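Local coordinates for possible TctC subunit of the Tripartite Tricarboxylate Transport(TTT) Family (Rhodopseudomonas palustris, PDB 6HKE), which binds malate in the periplasm and probably delivers it to a tripartite tricarboxylate transporter for uptake of C4-dicarboxylates, at residues V150-A153 against S154-L157; E296-S299 against R300-V304; L116-K119 against Q120-P123. The protein carries 2 engineered substitutions. One frame throughout, in Å; residues are numbered along the deposited sequence.

Interaction 1: residues V150-A153 against S154-L157; sequences VSYA and SCLL. With LMR ((2S)-2-hydroxybutanedioic acid), chain E; MLT (D-malate), chain D.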
ATOM      1  N   VAL A 150      -3.156   4.022  -1.186  1.00 23.34           N
ATOM      2  CA  VAL A 150      -4.014   2.813  -1.266  1.00 23.09           C
ATOM      3  C   VAL A 150      -5.309   3.105  -0.509  1.00 23.80           C
ATOM      4  O   VAL A 150      -6.375   2.718  -1.012  1.00 24.04           O
ATOM      5  CB  VAL A 150      -3.303   1.591  -0.658  1.00 22.86           C
ATOM      6  CG1 VAL A 150      -4.259   0.424  -0.534  1.00 23.59           C
ATOM      7  CG2 VAL A 150      -2.071   1.191  -1.452  1.00 22.90           C
ATOM      8  N   SER A 151      -5.189   3.695   0.683  1.00 21.83           N
ATOM      9  CA  SER A 151      -6.328   3.987   1.582  1.00 24.33           C
ATOM     10  C   SER A 151      -7.329   4.847   0.812  1.00 24.09           C
ATOM     11  O   SER A 151      -8.522   4.529   0.884  1.00 26.77           O
ATOM     12  CB  SER A 151      -5.905   4.641   2.889  1.00 24.26           C
ATOM     13  OG  SER A 151      -5.039   5.755   2.675  1.00 24.14           O
ATOM     14  N   TYR A 152      -6.857   5.849   0.068  1.00 23.71           N
ATOM     15  CA  TYR A 152      -7.727   6.773  -0.716  1.00 25.27           C
ATOM     16  C   TYR A 152      -8.337   5.998  -1.884  1.00 22.96           C
ATOM     17  O   TYR A 152      -9.552   5.984  -2.028  1.00 21.95           O
ATOM     18  CB  TYR A 152      -6.982   8.015  -1.227  1.00 25.23           C
ATOM     19  CG  TYR A 152      -7.834   8.916  -2.082  1.00 26.36           C
ATOM     20  CD1 TYR A 152      -8.811   9.719  -1.507  1.00 29.84           C
ATOM     21  CD2 TYR A 152      -7.713   8.929  -3.464  1.00 27.20           C
ATOM     22  CE1 TYR A 152      -9.624  10.532  -2.280  1.00 29.20           C
ATOM     23  CE2 TYR A 152      -8.509   9.742  -4.252  1.00 28.16           C
ATOM     24  CZ  TYR A 152      -9.467  10.545  -3.654  1.00 32.06           C
ATOM     25  OH  TYR A 152     -10.273  11.341  -4.403  1.00 33.81           O
ATOM     26  N   ALA A 153      -7.499   5.356  -2.692  1.00 24.10           N
ATOM     27  CA  ALA A 153      -7.944   4.607  -3.889  1.00 23.94           C
ATOM     28  C   ALA A 153      -9.020   3.602  -3.467  1.00 23.58           C
ATOM     29  O   ALA A 153     -10.103   3.610  -4.083  1.00 22.68           O
ATOM     30  CB  ALA A 153      -6.770   3.946  -4.565  1.00 24.67           C
ATOM     31  N   SER A 154      -8.749   2.797  -2.433  1.00 22.75           N
ATOM     32  CA  SER A 154      -9.695   1.795  -1.877  1.00 23.38           C
ATOM     33  C   SER A 154     -11.012   2.436  -1.372  1.00 26.35           C
ATOM     34  O   SER A 154     -12.072   1.862  -1.649  1.00 27.31           O
ATOM     35  CB  SER A 154      -9.022   0.993  -0.814  1.00 23.07           C
ATOM     36  OG  SER A 154      -7.912   0.313  -1.359  1.00 22.91           O
ATOM     37  N   CYS A 155     -10.977   3.572  -0.657  1.00 27.38           N
ATOM     38  CA  CYS A 155     -12.187   4.215  -0.075  1.00 29.40           C
ATOM     39  C   CYS A 155     -12.989   4.883  -1.198  1.00 28.38           C
ATOM     40  O   CYS A 155     -14.231   4.832  -1.166  1.00 28.99           O
ATOM     41  CB  CYS A 155     -11.849   5.152   1.083  1.00 31.77           C
ATOM     42  SG  CYS A 155     -11.481   6.878   0.645  1.00 38.75           S
ATOM     43  N   LEU A 156     -12.319   5.432  -2.201  1.00 28.92           N
ATOM     44  CA  LEU A 156     -13.019   5.991  -3.384  1.00 28.57           C
ATOM     45  C   LEU A 156     -13.739   4.852  -4.131  1.00 28.84           C
ATOM     46  O   LEU A 156     -14.881   5.071  -4.598  1.00 28.50           O
ATOM     47  CB  LEU A 156     -11.998   6.725  -4.256  1.00 28.45           C
ATOM     48  CG  LEU A 156     -12.577   7.388  -5.502  1.00 30.87           C
ATOM     49  CD1 LEU A 156     -11.826   8.667  -5.835  1.00 31.53           C
ATOM     50  CD2 LEU A 156     -12.553   6.426  -6.684  1.00 31.01           C
ATOM     51  N   LEU A 157     -13.124   3.671  -4.230  1.00 27.20           N
ATOM     52  CA  LEU A 157     -13.750   2.527  -4.926  1.00 26.67           C
ATOM     53  C   LEU A 157     -14.992   2.098  -4.145  1.00 28.24           C
ATOM     54  O   LEU A 157     -16.072   1.972  -4.762  1.00 27.67           O
ATOM     55  CB  LEU A 157     -12.772   1.362  -5.042  1.00 26.23           C
ATOM     56  CG  LEU A 157     -13.377   0.126  -5.704  1.00 25.77           C
ATOM     57  CD1 LEU A 157     -14.028   0.484  -7.039  1.00 24.94           C
ATOM     58  CD2 LEU A 157     -12.334  -0.953  -5.896  1.00 26.63           C
TER
HETATM   59  C1  LMR E 402      -1.585   4.000   1.906  0.50 21.59           C
HETATM   60  O1A LMR E 402      -1.034   4.408   0.871  0.50 22.44           O
HETATM   61  O1B LMR E 402      -2.832   3.939   2.073  0.50 21.49           O
HETATM   62  C2  LMR E 402      -0.674   3.521   3.047  0.50 21.68           C
HETATM   63  O2  LMR E 402       0.324   2.587   2.653  0.50 21.27           O
HETATM   64  C3  LMR E 402       0.050   4.674   3.749  0.50 22.34           C
HETATM   65  C4  LMR E 402       1.114   4.053   4.637  0.50 22.43           C
HETATM   66  O4A LMR E 402       0.988   4.183   5.869  0.50 23.07           O
HETATM   67  O4B LMR E 402       2.043   3.403   4.096  0.50 20.64           O
HETATM   68  C1  MLT D 401      -1.305   4.072   1.758  0.50 25.58           C
HETATM   69  O1  MLT D 401      -1.204   3.990   0.514  0.50 27.17           O
HETATM   70  O2  MLT D 401      -2.429   4.187   2.297  0.50 27.40           O
HETATM   71  C2  MLT D 401      -0.041   4.071   2.588  0.50 24.87           C
HETATM   72  O3  MLT D 401       0.906   3.017   2.321  0.50 24.46           O
HETATM   73  C3  MLT D 401      -0.331   3.893   4.048  0.50 25.36           C
HETATM   74  C4  MLT D 401       1.032   3.974   4.686  0.50 25.30           C
HETATM   75  O4  MLT D 401       1.962   3.228   4.273  0.50 23.34           O
HETATM   76  O5  MLT D 401       1.160   4.830   5.584  0.50 25.36           O
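With CG anti to the backbone N (chi1 177°), Y152 leans along its helix toward L156, whose own CG takes the same position, while S154 turns OG back beside its backbone N (chi1 -60°) and so over the carbonyl of V150. Y152 and L156 cross obliquely: CD1 of L156 meets the phenol end of the ring, 3.7 Å from Y152 CZ. Sulfur joins from another direction, C155 SG lying 5.3 Å from the Y152 ring centroid, an oblique sulfur-aromatic contact. On the buried side V150 O is gripped twice, by S154 N at 2.8 Å in the regular helical bond and by S154 OG at 2.9 Å from above the carbonyl plane; this second bond satisfies a buried hydroxyl. At the helix start V150 and S151 turn their backbone N-H groups to the ligand. The two malate enantiomers occupy the same place, and in each these amides bond to the two oxygens of one carboxylate, as in S151 N to O1B of (S)-malate (2.7 Å) and V150 N to O1 of D-malate (2.6 Å). The helix dipole probably adds to the attraction. S151 OG hydrogen-bonds with S149 OG and A145 N, and lies close to the malate carboxylate. Helix 150-162 links parallel strands 141-144 and 167-170 in a beta-alpha-beta unit; A153 packs on helices 82-90 and 287-305, and S154 touches C190 of strand 188-192.

Interaction 2: residues E296-S299 against R300-V304; sequences EEIS and RWEDV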
ATOM      1  N   GLU A 296      -0.976  -2.765 -15.467  1.00 26.73           N
ATOM      2  CA  GLU A 296      -2.333  -3.288 -15.146  1.00 28.13           C
ATOM      3  C   GLU A 296      -3.019  -2.381 -14.121  1.00 27.55           C
ATOM      4  O   GLU A 296      -4.199  -2.080 -14.312  1.00 25.46           O
ATOM      5  CB  GLU A 296      -2.247  -4.722 -14.631  1.00 30.01           C
ATOM      6  CG  GLU A 296      -1.985  -5.722 -15.736  1.00 32.81           C
ATOM      7  CD  GLU A 296      -1.547  -7.098 -15.263  1.00 37.04           C
ATOM      8  OE1 GLU A 296      -1.147  -7.224 -14.084  1.00 40.82           O
ATOM      9  OE2 GLU A 296      -1.597  -8.046 -16.083  1.00 39.07           O
ATOM     10  N   GLU A 297      -2.303  -1.953 -13.078  1.00 28.42           N
ATOM     11  CA  GLU A 297      -2.872  -1.052 -12.041  1.00 28.54           C
ATOM     12  C   GLU A 297      -3.271   0.276 -12.689  1.00 27.26           C
ATOM     13  O   GLU A 297      -4.384   0.731 -12.422  1.00 25.19           O
ATOM     14  CB  GLU A 297      -1.919  -0.816 -10.866  1.00 27.71           C
ATOM     15  CG  GLU A 297      -2.651  -0.704  -9.535  1.00 27.23           C
ATOM     16  CD  GLU A 297      -3.608  -1.854  -9.229  1.00 28.45           C
ATOM     17  OE1 GLU A 297      -4.824  -1.593  -9.139  1.00 29.58           O
ATOM     18  OE2 GLU A 297      -3.149  -3.008  -9.073  1.00 25.40           O
ATOM     19  N   ILE A 298      -2.421   0.863 -13.526  1.00 27.56           N
ATOM     20  CA  ILE A 298      -2.738   2.166 -14.189  1.00 29.86           C
ATOM     21  C   ILE A 298      -4.077   2.029 -14.929  1.00 30.63           C
ATOM     22  O   ILE A 298      -4.930   2.914 -14.728  1.00 33.73           O
ATOM     23  CB  ILE A 298      -1.595   2.646 -15.111  1.00 29.24           C
ATOM     24  CG1 ILE A 298      -0.379   3.100 -14.299  1.00 28.57           C
ATOM     25  CG2 ILE A 298      -2.075   3.740 -16.061  1.00 29.77           C
ATOM     26  CD1 ILE A 298       0.827   3.524 -15.123  1.00 27.85           C
ATOM     27  N   SER A 299      -4.257   0.967 -15.727  1.00 31.50           N
ATOM     28  CA  SER A 299      -5.442   0.741 -16.605  1.00 33.72           C
ATOM     29  C   SER A 299      -6.673   0.456 -15.749  1.00 36.92           C
ATOM     30  O   SER A 299      -7.765   0.974 -16.094  1.00 36.74           O
ATOM     31  CB  SER A 299      -5.257  -0.397 -17.587  1.00 33.84           C
ATOM     32  OG  SER A 299      -3.912  -0.534 -17.987  1.00 35.26           O
ATOM     33  N   ARG A 300      -6.501  -0.383 -14.720  1.00 35.87           N
ATOM     34  CA  ARG A 300      -7.576  -0.805 -13.787  1.00 37.27           C
ATOM     35  C   ARG A 300      -8.246   0.463 -13.227  1.00 34.85           C
ATOM     36  O   ARG A 300      -9.471   0.571 -13.335  1.00 33.59           O
ATOM     37  CB  ARG A 300      -6.984  -1.762 -12.740  1.00 39.69           C
ATOM     38  CG  ARG A 300      -7.986  -2.360 -11.768  1.00 40.49           C
ATOM     39  CD  ARG A 300      -8.345  -1.374 -10.671  1.00 44.88           C
ATOM     40  NE  ARG A 300      -9.408  -1.812  -9.763  1.00 48.60           N
ATOM     41  CZ  ARG A 300      -9.229  -2.512  -8.645  1.00 46.98           C
ATOM     42  NH1 ARG A 300     -10.281  -2.827  -7.911  1.00 49.83           N
ATOM     43  NH2 ARG A 300      -8.019  -2.894  -8.264  1.00 45.96           N
ATOM     44  N   TRP A 301      -7.471   1.425 -12.720  1.00 33.19           N
ATOM     45  CA  TRP A 301      -8.008   2.657 -12.076  1.00 34.53           C
ATOM     46  C   TRP A 301      -8.484   3.679 -13.111  1.00 37.99           C
ATOM     47  O   TRP A 301      -9.295   4.532 -12.719  1.00 43.19           O
ATOM     48  CB  TRP A 301      -6.990   3.258 -11.103  1.00 31.57           C
ATOM     49  CG  TRP A 301      -6.811   2.354  -9.928  1.00 27.98           C
ATOM     50  CD1 TRP A 301      -5.831   1.426  -9.761  1.00 26.57           C
ATOM     51  CD2 TRP A 301      -7.722   2.176  -8.832  1.00 25.63           C
ATOM     52  NE1 TRP A 301      -6.021   0.740  -8.598  1.00 25.89           N
ATOM     53  CE2 TRP A 301      -7.182   1.164  -8.013  1.00 26.01           C
ATOM     54  CE3 TRP A 301      -8.912   2.793  -8.442  1.00 24.60           C
ATOM     55  CZ2 TRP A 301      -7.790   0.758  -6.828  1.00 24.12           C
ATOM     56  CZ3 TRP A 301      -9.515   2.383  -7.277  1.00 24.54           C
ATOM     57  CH2 TRP A 301      -8.953   1.394  -6.474  1.00 24.62           C
ATOM     58  N   GLU A 302      -7.985   3.621 -14.350  1.00 39.38           N
ATOM     59  CA  GLU A 302      -8.558   4.381 -15.495  1.00 40.73           C
ATOM     60  C   GLU A 302      -9.987   3.873 -15.748  1.00 40.05           C
ATOM     61  O   GLU A 302     -10.841   4.718 -15.949  1.00 39.23           O
ATOM     62  CB  GLU A 302      -7.664   4.286 -16.733  1.00 41.20           C
ATOM     63  CG  GLU A 302      -6.563   5.342 -16.773  1.00 46.22           C
ATOM     64  CD  GLU A 302      -5.363   5.064 -17.686  1.00 48.48           C
ATOM     65  OE1 GLU A 302      -5.270   3.943 -18.242  1.00 48.23           O
ATOM     66  OE2 GLU A 302      -4.495   5.967 -17.821  1.00 47.95           O
ATOM     67  N   ASP A 303     -10.232   2.554 -15.682  1.00 43.75           N
ATOM     68  CA  ASP A 303     -11.576   1.915 -15.819  1.00 45.40           C
ATOM     69  C   ASP A 303     -12.518   2.321 -14.674  1.00 47.91           C
ATOM     70  O   ASP A 303     -13.697   2.618 -14.977  1.00 52.30           O
ATOM     71  CB  ASP A 303     -11.509   0.385 -15.849  1.00 45.13           C
ATOM     72  CG  ASP A 303     -10.916  -0.190 -17.123  1.00 46.04           C
ATOM     73  OD1 ASP A 303     -10.236   0.560 -17.849  1.00 46.85           O
ATOM     74  OD2 ASP A 303     -11.117  -1.392 -17.365  1.00 47.64           O
ATOM     75  N   VAL A 304     -12.045   2.278 -13.419  1.00 45.77           N
ATOM     76  CA  VAL A 304     -12.803   2.677 -12.193  1.00 45.61           C
ATOM     77  C   VAL A 304     -13.328   4.113 -12.362  1.00 46.48           C
ATOM     78  O   VAL A 304     -14.478   4.346 -11.971  1.00 48.41           O
ATOM     79  CB  VAL A 304     -11.949   2.542 -10.912  1.00 47.42           C
ATOM     80  CG1 VAL A 304     -12.608   3.202  -9.706  1.00 47.77           C
ATOM     81  CG2 VAL A 304     -11.601   1.092 -10.590  1.00 46.63           C
TER
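E297 and W301, one helical turn apart, lie side by side and point the same way, and the glutamate can be followed atom by atom. From CB, chi1 (-144°) carries CG to the indole edge, in the ring plane and 3.8 Å from W301 CD1; the bend at chi2 (52°) then turns CD and the carboxylate along the pyrrole nitrogen, with the carboxylate and ring planes well tilted to each other. At the tip the two oxygens part company. OE1 accepts a weak hydrogen bond from W301 NE1, short at 2.7 Å but bent to 126° at the hydrogen, and also forms a long salt bridge with R300 NH2 at 3.6 Å, near the guanidinium plane. OE2 takes a hydrogen bond from the indole of W238, so this buried carboxylate is held at both oxygens, and the nearby arginine probably helps to stabilise its negative charge. R300 in turn folds over the tryptophan: its CD sits 3.7 Å above one indole face, toward the rim, while NH1 bonds to the carbonyl of Q234. Further round the helix, CG2 of I298 lies alongside E302, 3.7 Å from its OE2. The example is an i to i+4 side-chain pairing reinforced from i+3. The W301 side of helix 287-305 packs inward, on A153 and L157 of helix 150-162 and on A86 and A89 of helix 82-90; I298 and the exposed E302 touch V88 of the latter.

Interaction 3: residues L116-K119 against Q120-P123; sequences LARK and QFPP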
ATOM      1  N   LEU A 116     -12.096  -1.067   7.608  1.00 25.08           N
ATOM      2  CA  LEU A 116     -12.080  -1.010   9.091  1.00 24.26           C
ATOM      3  C   LEU A 116     -13.003   0.110   9.545  1.00 24.63           C
ATOM      4  O   LEU A 116     -13.186   1.069   8.790  1.00 26.30           O
ATOM      5  CB  LEU A 116     -10.689  -0.693   9.618  1.00 23.36           C
ATOM      6  CG  LEU A 116      -9.543  -1.521   9.077  1.00 25.29           C
ATOM      7  CD1 LEU A 116      -8.279  -1.110   9.803  1.00 26.64           C
ATOM      8  CD2 LEU A 116      -9.810  -3.014   9.228  1.00 26.27           C
ATOM      9  N   ALA A 117     -13.517   0.022  10.758  1.00 24.58           N
ATOM     10  CA  ALA A 117     -14.194   1.168  11.390  1.00 23.81           C
ATOM     11  C   ALA A 117     -13.782   1.231  12.845  1.00 24.04           C
ATOM     12  O   ALA A 117     -13.256   0.222  13.387  1.00 20.43           O
ATOM     13  CB  ALA A 117     -15.688   1.053  11.237  1.00 25.02           C
ATOM     14  N   ARG A 118     -14.034   2.395  13.441  1.00 26.00           N
ATOM     15  CA  ARG A 118     -13.957   2.596  14.904  1.00 27.03           C
ATOM     16  C   ARG A 118     -14.826   1.528  15.593  1.00 26.59           C
ATOM     17  O   ARG A 118     -15.888   1.175  15.023  1.00 22.29           O
ATOM     18  CB  ARG A 118     -14.354   4.037  15.233  1.00 27.69           C
ATOM     19  CG  ARG A 118     -15.722   4.470  14.730  1.00 26.72           C
ATOM     20  CD  ARG A 118     -15.963   5.872  15.263  1.00 28.70           C
ATOM     21  NE  ARG A 118     -17.328   6.320  15.076  1.00 28.13           N
ATOM     22  CZ  ARG A 118     -18.335   6.016  15.879  1.00 28.77           C
ATOM     23  NH1 ARG A 118     -18.139   5.251  16.942  1.00 28.45           N
ATOM     24  NH2 ARG A 118     -19.543   6.472  15.605  1.00 30.17           N
ATOM     25  N   LYS A 119     -14.328   1.011  16.726  1.00 27.28           N
ATOM     26  CA  LYS A 119     -14.905  -0.062  17.588  1.00 33.12           C
ATOM     27  C   LYS A 119     -16.438   0.020  17.668  1.00 31.20           C
ATOM     28  O   LYS A 119     -17.105  -1.020  17.506  1.00 30.22           O
ATOM     29  CB  LYS A 119     -14.376   0.090  19.020  1.00 38.41           C
ATOM     30  CG  LYS A 119     -13.277  -0.866  19.464  1.00 42.75           C
ATOM     31  CD  LYS A 119     -12.745  -0.512  20.859  1.00 47.20           C
ATOM     32  CE  LYS A 119     -12.517  -1.709  21.762  1.00 48.82           C
ATOM     33  NZ  LYS A 119     -11.228  -1.619  22.493  1.00 49.64           N
ATOM     34  N   GLN A 120     -16.967   1.208  17.945  1.00 29.94           N
ATOM     35  CA  GLN A 120     -18.397   1.447  18.282  1.00 32.65           C
ATOM     36  C   GLN A 120     -19.154   1.906  17.033  1.00 33.36           C
ATOM     37  O   GLN A 120     -20.290   2.388  17.175  1.00 38.03           O
ATOM     38  CB  GLN A 120     -18.530   2.502  19.387  1.00 33.62           C
ATOM     39  CG  GLN A 120     -17.467   2.412  20.481  1.00 33.91           C
ATOM     40  CD  GLN A 120     -17.645   1.177  21.329  1.00 36.73           C
ATOM     41  OE1 GLN A 120     -18.664   0.491  21.255  1.00 34.92           O
ATOM     42  NE2 GLN A 120     -16.649   0.891  22.153  1.00 38.48           N
ATOM     43  N   PHE A 121     -18.580   1.767  15.843  1.00 31.11           N
ATOM     44  CA  PHE A 121     -19.301   2.133  14.605  1.00 31.34           C
ATOM     45  C   PHE A 121     -20.575   1.299  14.574  1.00 33.32           C
ATOM     46  O   PHE A 121     -20.508   0.074  14.547  1.00 32.69           O
ATOM     47  CB  PHE A 121     -18.451   1.958  13.348  1.00 28.39           C
ATOM     48  CG  PHE A 121     -18.924   2.810  12.200  1.00 26.97           C
ATOM     49  CD1 PHE A 121     -19.156   4.165  12.375  1.00 28.17           C
ATOM     50  CD2 PHE A 121     -19.112   2.270  10.937  1.00 27.80           C
ATOM     51  CE1 PHE A 121     -19.594   4.958  11.326  1.00 27.53           C
ATOM     52  CE2 PHE A 121     -19.540   3.064   9.883  1.00 27.74           C
ATOM     53  CZ  PHE A 121     -19.780   4.405  10.079  1.00 27.94           C
ATOM     54  N   PRO A 122     -21.767   1.929  14.651  1.00 36.02           N
ATOM     55  CA  PRO A 122     -23.018   1.177  14.826  1.00 35.80           C
ATOM     56  C   PRO A 122     -23.401   0.113  13.798  1.00 34.10           C
ATOM     57  O   PRO A 122     -23.991  -0.888  14.177  1.00 34.33           O
ATOM     58  CB  PRO A 122     -24.070   2.291  14.883  1.00 35.51           C
ATOM     59  CG  PRO A 122     -23.302   3.461  15.463  1.00 36.17           C
ATOM     60  CD  PRO A 122     -21.968   3.386  14.750  1.00 36.12           C
ATOM     61  N   PRO A 123     -23.106   0.220  12.485  1.00 33.49           N
ATOM     62  CA  PRO A 123     -23.451  -0.872  11.576  1.00 34.70           C
ATOM     63  C   PRO A 123     -22.716  -2.156  12.006  1.00 36.58           C
ATOM     64  O   PRO A 123     -21.588  -2.077  12.455  1.00 32.45           O
ATOM     65  CB  PRO A 123     -22.987  -0.367  10.203  1.00 34.58           C
ATOM     66  CG  PRO A 123     -22.882   1.133  10.371  1.00 33.46           C
ATOM     67  CD  PRO A 123     -22.431   1.328  11.800  1.00 33.51           C
TER
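A117 and R118 meet F121 across a tight reversal of the chain, the alanine through its methyl group and the arginine through its long side chain. A117 CB lies 3.6 Å from F121 CB and equally near CD2, touching the ring obliquely. R118 approaches the other ortho carbon, with NE 3.9 Å from F121 CD1. The two side chains cross at about a right angle, and the guanidinium and phenyl planes stand 78° apart. F121 CD1 and CA lie over one guanidinium face, while NH2 reaches the ring edge in its plane and also approaches P122 CD at 4.0 Å. NH1 extends over the turn backbone, 3.5 Å from Q120 C. This geometry starts with R118 CG between the backbone N and the carbonyl carbon (chi1 56°), after which the chain runs extended to NE and spans the turn.

Residues R118 to F121 form a type I beta turn, closed by the hydrogen bond from F121 N to R118 O (2.9 Å). K119 and Q120 occupy its two exposed corners. The turn lets the chain leave the end of the long strand 102-118 and head for helix 126-136.

Further out, D187 forms a salt bridge with R118 NE and pairs with the same residue through the backbone. P123 CD lies 3.5 Å above one face of the F121 ring, and Y132 of helix 126-136 meets that ring edge-to-face. Y208 of strand 205-210 touches both A117 and F121, and K206 donates a hydrogen bond to F121 O.

How the interactions relate
Along the chain interaction 3 comes first, then interaction 1, then interaction 2. The last two belong to neighbouring helices, 150-162 and 287-305, and their centres are about 13 Å apart. They touch directly: L157 CD2 lies 3.4 Å from R300 NH1, and A153 O lies 3.5 Å from W301 CH2. The helix whose first turn holds malate is thus backed by the helix near the C-terminus. Interaction 3 stands apart, its centre about 18 Å from that of interaction 1 and about 30 Å from that of interaction 2, at one end of strand 102-118. The mixed sheet connects it to the ligand-binding region, since strand 188-192, carrying Q192 of the pocket, pairs with strand 102-118.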